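D-ribitol-5-phosphate phosphatase (PDB 4JB3) removes the phosphate from D-ribitol 5-phosphate and D-ribitol 1-phosphate, and also from 5-amino-6-(5-phospho-D-ribitylamino)uracil, using magnesium as cofactor. Local coordinates at residues V36-D41 with L59-Q64; V44-K49 with K99-G104; T65-E70 with R82-D87. All blocks are in the same frame, centred on the assembly; numbering follows the deposited sequence. Where two conformers were deposited one is given.

Contact 1: residues V36-D41 with L59-Q64; sequences VDIDRD and LDKYHQ
Leu59 offers its carbonyl to Arg40: NH2 of Arg40 donates to Leu59 O over 2.9 Å, with an N-H...O angle of 140°. The bond is not straight, and the two planes do not align: the donor stands above the carbonyl plane, while the oxygen sits near the guanidinium edge, tilted from that group's plane. With CG anti to the backbone N (chi1 -161°) and a bend at chi3, the Arg40 chain lays CD against the same oxygen, 3.7 Å from Leu59 O. Its other terminal nitrogen, NH1, forms a salt bridge with Asp56, which helps to hold the guanidinium at this angle. The Leu59 side chain packs on Ala43, Val44 and Phe47 of helix 40-50.

Asp60 turns its side chain back onto its own loop. OD2 accepts from Tyr62 N, an Asx turn, and from His63 N, both at 2.9 Å; the first donor comes from above the carboxylate plane and the second on the anti side. This folded loop belongs to the helical cap of a HAD phosphatase, whereas residues 36-39 lead from the catalytic core, which carries the probable nucleophile Asp30, into helix 40-50, N-capped by Asp39.

Lys61 meets Ile38 by its aliphatic part alone: CG lies 3.9 Å from CG2 of Ile38 as the two chains run past each other in opposite senses. Near this apolar touch are the bound sodium ion and a glycerol, each about 5 Å from the Ile38 side chain at nearest atoms.

Tyr62 turns a ring face to CB of Lys61, 3.8 Å above its centre. At Gln64 the amide closes the loop on Asp60, with OE1 accepting from Asp60 N (3.0 Å) and NE2 donating to Asp60 O (2.8 Å). Lys61 O and Gln64 NE2 each hydrogen-bond to glycerol, probably from the crystallisation liquor.

Contact 2: residues V44-K49 with K99-G104; sequences VQAFIK and KQAWLG
Phe47 stands perpendicular to Trp102 in a T-shaped pair: the planes meet at 88°, with 5.2 Å between the phenyl and five-membered ring centroids. The phenyl supplies the edge. Its CZ stands over the five-membered ring, 4.0 Å from each of CG, CD1, CD2, NE1 and CE2 of Trp102, off-centre for the indole as a whole. A face of the same phenyl is occupied by Ala101, whose CB sits 3.6 Å from the ring centroid and only 7° off the normal, a well-centred CH-pi contact. Placing CG beside the backbone N (chi1 -79°) swings the ring across to helix 95-103, where CE1 of Phe47 comes to 3.4 Å from Ala101 O.

Small residues permit this closeness. Ala46 CB rests 3.6 Å from Ala101 O, and even a CB on Gly104 would clash with Ala46 CB. The segment axes therefore approach to 8.1 Å, nearly antiparallel, within the helical cap. Phe135, Phe81 and Phe105 also meet the indole.

Were Phe47 an alanine, the Trp102 face would probably lose its perpendicular partner and the Ala101 methyl its ring, leaving a gap between the helices. Apart from C-H groups resting on Ala101 O, the contacts are apolar and aromatic, and the pairing depends on shape and ring orientation rather than on charge.

Contact 3: residues T65-E70 with R82-D87; sequences TGIFQE and RKQLGD
Ile67 reaches across to helix 78-89 with both of its branches. CD1 comes down on the backbone of Leu85, 3.7 Å from its N and 4.2 Å from its CB, while CG2 lies 3.4 Å from OE1 of Gln84. The spread follows from chi1 of 61°, which sets CG1 between the backbone N and carbonyl carbon and leaves CG2 beside the N. One residue on, CZ of Phe68 meets CD1 of Leu85 at 4.1 Å, approaching at a slant.

The polar rim is joined through solvent. One water donates to Glu70 OE1 (2.7 Å) and to Gln84 OE1 (2.6 Å), bridging two oxygens that stand 4.5 Å apart, beyond direct bonding distance.

These residues link two consecutive cap helices in an antiparallel helical hairpin: the short segments run at 172° with axes 10.4 Å apart, a spacing filled by side chains rather than by close backbone contact.

Farther out, Phe81 and Phe47 each pair edge-to-face with the Phe68 ring, and Leu85 also rests on Phe47 and Leu50 of helix 40-50. Ile67 has further cover from Phe81 and Leu88, while Leu76, in the turn of the hairpin, touches both Glu70 and Gln84.

How the contacts relate
All three contacts involve the helical cap, but their burial differs. Contact 2 is buried and mainly apolar and aromatic; contact 3 is partly buried, with a water-bridged polar rim; contact 1 is a surface contact, with a charged side chain holding a backbone carbonyl at one end and Ile38 near the sodium at the other. Helix 40-50 serves both contact 1 and contact 2, and Leu59 CD1 lies 3.7 Å from Phe47 CD1 where they join. Contact 3 adds the hairpin that falls between the two segments of contact 2 in sequence. Phe68 connects all three: its CE2 lies 3.5 Å from Leu59 CD2, and its CD2 is 3.6 Å from Trp102 CZ2.

Contact 1: residues V36-D41 with L59-Q64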
loop_
_atom_site.group_PDB
_atom_site.type_symbol
_atom_site.label_atom_id
_atom_site.label_comp_id
_atom_site.label_asym_id
_atom_site.label_seq_id
_atom_site.Cartn_x
_atom_site.Cartn_y
_atom_site.Cartn_z
ATOM N N VAL A 36 0.408 -6.823 -0.558
ATOM C CA VAL A 36 -0.383 -7.483 -1.594
ATOM C C VAL A 36 0.254 -7.211 -2.962
ATOM O O VAL A 36 0.693 -6.089 -3.226
ATOM C CB VAL A 36 -1.854 -6.979 -1.590
ATOM C CG1 VAL A 36 -2.680 -7.731 -2.608
ATOM C CG2 VAL A 36 -2.476 -7.128 -0.192
ATOM N N ASP A 37 0.317 -8.226 -3.824
ATOM C CA ASP A 37 0.868 -8.062 -5.172
ATOM C C ASP A 37 0.031 -7.104 -6.009
ATOM O O ASP A 37 -1.203 -7.159 -5.977
ATOM C CB ASP A 37 0.839 -9.375 -5.962
ATOM C CG ASP A 37 1.602 -10.490 -5.313
ATOM O OD1 ASP A 37 2.340 -10.244 -4.345
ATOM O OD2 ASP A 37 1.464 -11.633 -5.809
ATOM N N ILE A 38 0.706 -6.259 -6.783
ATOM C CA ILE A 38 0.058 -5.432 -7.810
ATOM C C ILE A 38 0.250 -6.084 -9.172
ATOM O O ILE A 38 1.342 -6.556 -9.489
ATOM C CB ILE A 38 0.702 -4.021 -7.884
ATOM C CG1 ILE A 38 0.482 -3.249 -6.592
ATOM C CG2 ILE A 38 0.156 -3.224 -9.076
ATOM C CD1 ILE A 38 -0.941 -3.215 -6.170
ATOM N N ASP A 39 -0.804 -6.117 -9.986
ATOM C CA ASP A 39 -0.691 -6.525 -11.377
ATOM C C ASP A 39 -1.306 -5.421 -12.228
ATOM O O ASP A 39 -2.529 -5.366 -12.403
ATOM C CB ASP A 39 -1.414 -7.852 -11.615
ATOM C CG ASP A 39 -1.165 -8.423 -13.011
ATOM O OD1 ASP A 39 -0.900 -7.651 -13.957
ATOM O OD2 ASP A 39 -1.230 -9.661 -13.163
ATOM N N ARG A 40 -0.458 -4.547 -12.763
ATOM C CA ARG A 40 -0.944 -3.397 -13.523
ATOM C C ARG A 40 -1.687 -3.827 -14.782
ATOM O O ARG A 40 -2.655 -3.187 -15.168
ATOM C CB ARG A 40 0.210 -2.463 -13.911
ATOM C CG ARG A 40 -0.249 -1.048 -14.278
ATOM C CD ARG A 40 0.845 -0.247 -14.986
ATOM N NE ARG A 40 1.069 -0.727 -16.346
ATOM C CZ ARG A 40 0.558 -0.166 -17.440
ATOM N NH1 ARG A 40 0.820 -0.686 -18.627
ATOM N NH2 ARG A 40 -0.201 0.918 -17.354
ATOM N N ASP A 41 -1.234 -4.905 -15.415
ATOM C CA ASP A 41 -1.897 -5.382 -16.625
ATOM C C ASP A 41 -3.318 -5.850 -16.321
ATOM O O ASP A 41 -4.237 -5.649 -17.129
ATOM C CB ASP A 41 -1.091 -6.500 -17.286
ATOM C CG ASP A 41 0.099 -5.981 -18.067
ATOM O OD1 ASP A 41 0.222 -4.747 -18.226
ATOM O OD2 ASP A 41 0.910 -6.809 -18.529
ATOM N N LEU A 59 -3.022 4.258 -16.226
ATOM C CA LEU A 59 -2.742 3.639 -14.931
ATOM C C LEU A 59 -1.252 3.481 -14.633
ATOM O O LEU A 59 -0.462 3.165 -15.525
ATOM C CB LEU A 59 -3.438 2.285 -14.842
ATOM C CG LEU A 59 -4.954 2.309 -15.032
ATOM C CD1 LEU A 59 -5.505 0.904 -14.847
ATOM C CD2 LEU A 59 -5.604 3.274 -14.055
ATOM N N ASP A 60 -0.876 3.695 -13.372
ATOM C CA ASP A 60 0.518 3.567 -12.949
ATOM C C ASP A 60 0.663 2.571 -11.799
ATOM O O ASP A 60 -0.303 2.270 -11.098
ATOM C CB ASP A 60 1.070 4.926 -12.522
ATOM C CG ASP A 60 2.591 4.958 -12.501
ATOM O OD1 ASP A 60 3.193 4.955 -13.595
ATOM O OD2 ASP A 60 3.195 4.997 -11.402
ATOM N N LYS A 61 1.874 2.066 -11.600
ATOM C CA LYS A 61 2.135 1.116 -10.525
ATOM C C LYS A 61 2.433 1.824 -9.201
ATOM O O LYS A 61 2.292 1.223 -8.133
ATOM C CB LYS A 61 3.326 0.232 -10.904
ATOM C CG LYS A 61 3.283 -1.187 -10.367
ATOM C CD LYS A 61 4.512 -1.951 -10.818
ATOM C CE LYS A 61 4.738 -1.760 -12.307
ATOM N NZ LYS A 61 5.981 -2.418 -12.801
ATOM N N TYR A 62 2.831 3.095 -9.270
ATOM C CA TYR A 62 3.416 3.771 -8.104
ATOM C C TYR A 62 2.787 5.107 -7.751
ATOM O O TYR A 62 2.696 5.461 -6.576
ATOM C CB TYR A 62 4.913 4.008 -8.318
ATOM C CG TYR A 62 5.689 2.771 -8.680
ATOM C CD1 TYR A 62 5.876 1.749 -7.757
ATOM C CD2 TYR A 62 6.238 2.626 -9.942
ATOM C CE1 TYR A 62 6.589 0.614 -8.091
ATOM C CE2 TYR A 62 6.956 1.499 -10.284
ATOM C CZ TYR A 62 7.121 0.497 -9.360
ATOM O OH TYR A 62 7.838 -0.626 -9.702
ATOM N N HIS A 63 2.384 5.852 -8.772
ATOM C CA HIS A 63 1.878 7.204 -8.591
ATOM C C HIS A 63 0.877 7.526 -9.694
ATOM O O HIS A 63 1.258 7.729 -10.850
ATOM C CB HIS A 63 3.047 8.197 -8.632
ATOM C CG HIS A 63 2.649 9.621 -8.398
ATOM N ND1 HIS A 63 2.596 10.184 -7.138
ATOM C CD2 HIS A 63 2.299 10.602 -9.263
ATOM C CE1 HIS A 63 2.220 11.447 -7.241
ATOM N NE2 HIS A 63 2.036 11.725 -8.519
ATOM N N GLN A 64 -0.404 7.579 -9.339
ATOM C CA GLN A 64 -1.430 7.879 -10.328
ATOM C C GLN A 64 -1.394 9.344 -10.727
ATOM O O GLN A 64 -0.809 10.168 -10.023
ATOM C CB GLN A 64 -2.820 7.524 -9.796
ATOM C CG GLN A 64 -2.936 6.121 -9.203
ATOM C CD GLN A 64 -2.464 5.031 -10.140
ATOM O OE1 GLN A 64 -2.564 5.147 -11.366
ATOM N NE2 GLN A 64 -1.925 3.965 -9.565
#

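Contact 2: residues V44-K49 with K99-G104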
loop_
_atom_site.group_PDB
_atom_site.type_symbol
_atom_site.label_atom_id
_atom_site.label_comp_id
_atom_site.label_asym_id
_atom_site.label_seq_id
_atom_site.Cartn_x
_atom_site.Cartn_y
_atom_site.Cartn_z
ATOM N N VAL A 44 -5.355 -2.692 -15.884
ATOM C CA VAL A 44 -5.661 -2.122 -17.187
ATOM C C VAL A 44 -6.837 -2.858 -17.826
ATOM O O VAL A 44 -7.780 -2.229 -18.308
ATOM C CB VAL A 44 -4.429 -2.153 -18.104
ATOM C CG1 VAL A 44 -4.807 -1.916 -19.561
ATOM C CG2 VAL A 44 -3.401 -1.122 -17.636
ATOM N N GLN A 45 -6.797 -4.186 -17.792
ATOM C CA GLN A 45 -7.911 -4.991 -18.303
ATOM C C GLN A 45 -9.225 -4.683 -17.583
ATOM O O GLN A 45 -10.274 -4.585 -18.226
ATOM C CB GLN A 45 -7.599 -6.484 -18.166
ATOM C CG GLN A 45 -6.548 -7.009 -19.131
ATOM C CD GLN A 45 -7.023 -7.002 -20.572
ATOM O OE1 GLN A 45 -8.087 -7.538 -20.892
ATOM N NE2 GLN A 45 -6.235 -6.391 -21.450
ATOM N N ALA A 46 -9.166 -4.530 -16.260
ATOM C CA ALA A 46 -10.368 -4.298 -15.462
ATOM C C ALA A 46 -10.982 -2.947 -15.797
ATOM O O ALA A 46 -12.210 -2.817 -15.853
ATOM C CB ALA A 46 -10.048 -4.389 -13.982
ATOM N N PHE A 47 -10.141 -1.936 -16.000
ATOM C CA PHE A 47 -10.673 -0.624 -16.370
ATOM C C PHE A 47 -11.140 -0.553 -17.817
ATOM O O PHE A 47 -12.117 0.134 -18.115
ATOM C CB PHE A 47 -9.707 0.512 -16.011
ATOM C CG PHE A 47 -9.743 0.882 -14.553
ATOM C CD1 PHE A 47 -8.936 0.220 -13.627
ATOM C CD2 PHE A 47 -10.612 1.869 -14.100
ATOM C CE1 PHE A 47 -8.983 0.552 -12.277
ATOM C CE2 PHE A 47 -10.662 2.210 -12.752
ATOM C CZ PHE A 47 -9.852 1.551 -11.837
ATOM N N ILE A 48 -10.469 -1.264 -18.724
ATOM C CA ILE A 48 -10.948 -1.341 -20.108
ATOM C C ILE A 48 -12.367 -1.918 -20.143
ATOM O O ILE A 48 -13.212 -1.445 -20.903
ATOM C CB ILE A 48 -9.992 -2.166 -21.004
ATOM C CG1 ILE A 48 -8.710 -1.373 -21.265
ATOM C CG2 ILE A 48 -10.661 -2.536 -22.319
ATOM C CD1 ILE A 48 -7.625 -2.160 -21.985
ATOM N N LYS A 49 -12.632 -2.894 -19.272
ATOM C CA LYS A 49 -13.947 -3.529 -19.178
ATOM C C LYS A 49 -15.056 -2.507 -18.888
ATOM O O LYS A 49 -16.183 -2.669 -19.353
ATOM C CB LYS A 49 -13.929 -4.635 -18.109
ATOM C CG LYS A 49 -15.276 -5.315 -17.871
ATOM C CD LYS A 49 -15.149 -6.525 -16.950
ATOM C CE LYS A 49 -16.511 -7.149 -16.668
ATOM N NZ LYS A 49 -16.400 -8.390 -15.853
ATOM N N LYS A 99 -15.464 -0.131 -7.917
ATOM C CA LYS A 99 -14.678 -0.843 -6.911
ATOM C C LYS A 99 -14.031 -2.081 -7.519
ATOM O O LYS A 99 -12.839 -2.324 -7.308
ATOM C CB LYS A 99 -15.544 -1.245 -5.721
ATOM C CG LYS A 99 -14.783 -2.037 -4.649
ATOM C CD LYS A 99 -15.683 -2.338 -3.464
ATOM C CE LYS A 99 -14.993 -3.260 -2.477
ATOM N NZ LYS A 99 -15.829 -3.455 -1.261
ATOM N N GLN A 100 -14.802 -2.859 -8.278
ATOM C CA GLN A 100 -14.255 -4.084 -8.855
ATOM C C GLN A 100 -13.107 -3.795 -9.816
ATOM O O GLN A 100 -12.138 -4.565 -9.875
ATOM C CB GLN A 100 -15.347 -4.934 -9.504
ATOM C CG GLN A 100 -16.306 -5.552 -8.489
ATOM C CD GLN A 100 -15.590 -6.304 -7.375
ATOM O OE1 GLN A 100 -14.684 -7.099 -7.626
ATOM N NE2 GLN A 100 -15.993 -6.047 -6.135
ATOM N N ALA A 101 -13.181 -2.674 -10.534
ATOM C CA ALA A 101 -12.076 -2.292 -11.408
ATOM C C ALA A 101 -10.820 -1.995 -10.597
ATOM O O ALA A 101 -9.736 -2.480 -10.923
ATOM C CB ALA A 101 -12.456 -1.110 -12.296
ATOM N N TRP A 102 -10.959 -1.222 -9.527
ATOM C CA TRP A 102 -9.834 -0.975 -8.627
ATOM C C TRP A 102 -9.221 -2.256 -8.057
ATOM O O TRP A 102 -7.995 -2.366 -7.932
ATOM C CB TRP A 102 -10.257 -0.052 -7.484
ATOM C CG TRP A 102 -10.110 1.390 -7.856
ATOM C CD1 TRP A 102 -11.120 2.277 -8.136
ATOM C CD2 TRP A 102 -8.883 2.112 -8.033
ATOM N NE1 TRP A 102 -10.590 3.506 -8.456
ATOM C CE2 TRP A 102 -9.221 3.428 -8.410
ATOM C CE3 TRP A 102 -7.529 1.772 -7.906
ATOM C CZ2 TRP A 102 -8.260 4.405 -8.642
ATOM C CZ3 TRP A 102 -6.579 2.739 -8.140
ATOM C CH2 TRP A 102 -6.942 4.039 -8.511
ATOM N N LEU A 103 -10.067 -3.218 -7.701
ATOM C CA LEU A 103 -9.560 -4.465 -7.129
ATOM C C LEU A 103 -8.813 -5.295 -8.176
ATOM O O LEU A 103 -8.086 -6.235 -7.829
ATOM C CB LEU A 103 -10.686 -5.263 -6.479
ATOM C CG LEU A 103 -11.312 -4.562 -5.272
ATOM C CD1 LEU A 103 -12.389 -5.431 -4.650
ATOM C CD2 LEU A 103 -10.260 -4.207 -4.238
ATOM N N GLY A 104 -8.974 -4.930 -9.445
ATOM C CA GLY A 104 -8.224 -5.540 -10.525
ATOM C C GLY A 104 -6.725 -5.346 -10.390
ATOM O O GLY A 104 -5.952 -6.096 -10.984
#

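Contact 3: residues T65-E70 with R82-D87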
loop_
_atom_site.group_PDB
_atom_site.type_symbol
_atom_site.label_atom_id
_atom_site.label_comp_id
_atom_site.label_asym_id
_atom_site.label_seq_id
_atom_site.Cartn_x
_atom_site.Cartn_y
_atom_site.Cartn_z
ATOM N N THR A 65 -2.010 9.650 -11.868
ATOM C CA THR A 65 -2.158 11.023 -12.335
ATOM C C THR A 65 -3.621 11.297 -12.676
ATOM O O THR A 65 -4.465 10.394 -12.588
ATOM C CB THR A 65 -1.296 11.296 -13.577
ATOM O OG1 THR A 65 -1.702 10.421 -14.636
ATOM C CG2 THR A 65 0.173 11.060 -13.261
ATOM N N GLY A 66 -3.923 12.535 -13.055
ATOM C CA GLY A 66 -5.283 12.889 -13.434
ATOM C C GLY A 66 -6.291 12.638 -12.324
ATOM O O GLY A 66 -5.986 12.836 -11.144
ATOM N N ILE A 67 -7.483 12.179 -12.691
ATOM C CA ILE A 67 -8.524 11.948 -11.698
ATOM C C ILE A 67 -8.175 10.789 -10.763
ATOM O O ILE A 67 -8.687 10.708 -9.642
ATOM C CB ILE A 67 -9.921 11.727 -12.327
ATOM C CG1 ILE A 67 -9.915 10.498 -13.247
ATOM C CG2 ILE A 67 -10.380 12.972 -13.052
ATOM C CD1 ILE A 67 -11.311 10.080 -13.686
ATOM N N PHE A 68 -7.309 9.893 -11.221
ATOM C CA PHE A 68 -6.835 8.799 -10.380
ATOM C C PHE A 68 -5.987 9.336 -9.236
ATOM O O PHE A 68 -6.158 8.913 -8.097
ATOM C CB PHE A 68 -6.086 7.756 -11.222
ATOM C CG PHE A 68 -6.978 7.005 -12.174
ATOM C CD1 PHE A 68 -7.336 7.557 -13.400
ATOM C CD2 PHE A 68 -7.464 5.746 -11.834
ATOM C CE1 PHE A 68 -8.175 6.866 -14.270
ATOM C CE2 PHE A 68 -8.297 5.048 -12.700
ATOM C CZ PHE A 68 -8.655 5.615 -13.914
ATOM N N GLN A 69 -5.097 10.278 -9.538
ATOM C CA GLN A 69 -4.342 10.975 -8.495
ATOM C C GLN A 69 -5.264 11.755 -7.572
ATOM O O GLN A 69 -5.106 11.720 -6.346
ATOM C CB GLN A 69 -3.323 11.929 -9.109
ATOM C CG GLN A 69 -2.673 12.869 -8.097
ATOM C CD GLN A 69 -1.497 13.617 -8.679
ATOM O OE1 GLN A 69 -1.371 13.744 -9.896
ATOM N NE2 GLN A 69 -0.613 14.104 -7.812
ATOM N N GLU A 70 -6.218 12.473 -8.157
ATOM C CA GLU A 70 -7.139 13.266 -7.353
ATOM C C GLU A 70 -7.891 12.397 -6.352
ATOM O O GLU A 70 -8.076 12.789 -5.197
ATOM C CB GLU A 70 -8.103 14.079 -8.233
ATOM C CG GLU A 70 -7.429 15.260 -8.910
ATOM C CD GLU A 70 -8.286 15.896 -9.980
ATOM O OE1 GLU A 70 -9.438 15.460 -10.153
ATOM O OE2 GLU A 70 -7.804 16.829 -10.656
ATOM N N ARG A 82 -16.102 8.324 -9.442
ATOM C CA ARG A 82 -17.012 7.460 -10.189
ATOM C C ARG A 82 -17.702 8.230 -11.315
ATOM O O ARG A 82 -17.775 7.765 -12.458
ATOM C CB ARG A 82 -18.073 6.895 -9.241
ATOM C CG ARG A 82 -19.107 6.015 -9.922
ATOM C CD ARG A 82 -20.385 5.976 -9.103
ATOM N NE ARG A 82 -20.955 7.306 -8.906
ATOM C CZ ARG A 82 -21.689 7.948 -9.815
ATOM N NH1 ARG A 82 -21.950 7.382 -10.989
ATOM N NH2 ARG A 82 -22.164 9.158 -9.555
ATOM N N LYS A 83 -18.201 9.416 -10.985
ATOM C CA LYS A 83 -18.852 10.274 -11.965
ATOM C C LYS A 83 -17.888 10.666 -13.092
ATOM O O LYS A 83 -18.212 10.536 -14.276
ATOM C CB LYS A 83 -19.412 11.518 -11.258
ATOM C CG LYS A 83 -20.371 12.345 -12.087
ATOM C CD LYS A 83 -19.654 13.386 -12.914
ATOM C CE LYS A 83 -20.656 14.212 -13.698
ATOM N NZ LYS A 83 -20.000 15.019 -14.759
ATOM N N GLN A 84 -16.710 11.164 -12.734
ATOM C CA GLN A 84 -15.775 11.620 -13.761
ATOM C C GLN A 84 -15.186 10.482 -14.597
ATOM O O GLN A 84 -14.956 10.657 -15.796
ATOM C CB GLN A 84 -14.692 12.525 -13.159
ATOM C CG GLN A 84 -15.280 13.839 -12.642
ATOM C CD GLN A 84 -14.239 14.825 -12.151
ATOM O OE1 GLN A 84 -13.123 14.877 -12.662
ATOM N NE2 GLN A 84 -14.607 15.622 -11.159
ATOM N N LEU A 85 -14.958 9.323 -13.975
ATOM C CA LEU A 85 -14.535 8.138 -14.720
ATOM C C LEU A 85 -15.622 7.726 -15.708
ATOM O O LEU A 85 -15.340 7.424 -16.867
ATOM C CB LEU A 85 -14.205 6.992 -13.765
ATOM C CG LEU A 85 -13.798 5.668 -14.410
ATOM C CD1 LEU A 85 -12.515 5.844 -15.187
ATOM C CD2 LEU A 85 -13.635 4.590 -13.332
ATOM N N GLY A 86 -16.875 7.738 -15.257
ATOM C CA GLY A 86 -17.992 7.426 -16.129
ATOM C C GLY A 86 -18.076 8.357 -17.325
ATOM O O GLY A 86 -18.403 7.931 -18.435
ATOM N N ASP A 87 -17.789 9.637 -17.108
ATOM C CA ASP A 87 -17.832 10.592 -18.216
ATOM C C ASP A 87 -16.753 10.249 -19.248
ATOM O O ASP A 87 -16.980 10.372 -20.452
ATOM C CB ASP A 87 -17.635 12.025 -17.714
ATOM C CG ASP A 87 -18.797 12.533 -16.879
ATOM O OD1 ASP A 87 -19.887 11.925 -16.895
ATOM O OD2 ASP A 87 -18.610 13.566 -16.204
HETATM O O HOH W 1 -11.313 16.583 -11.750
#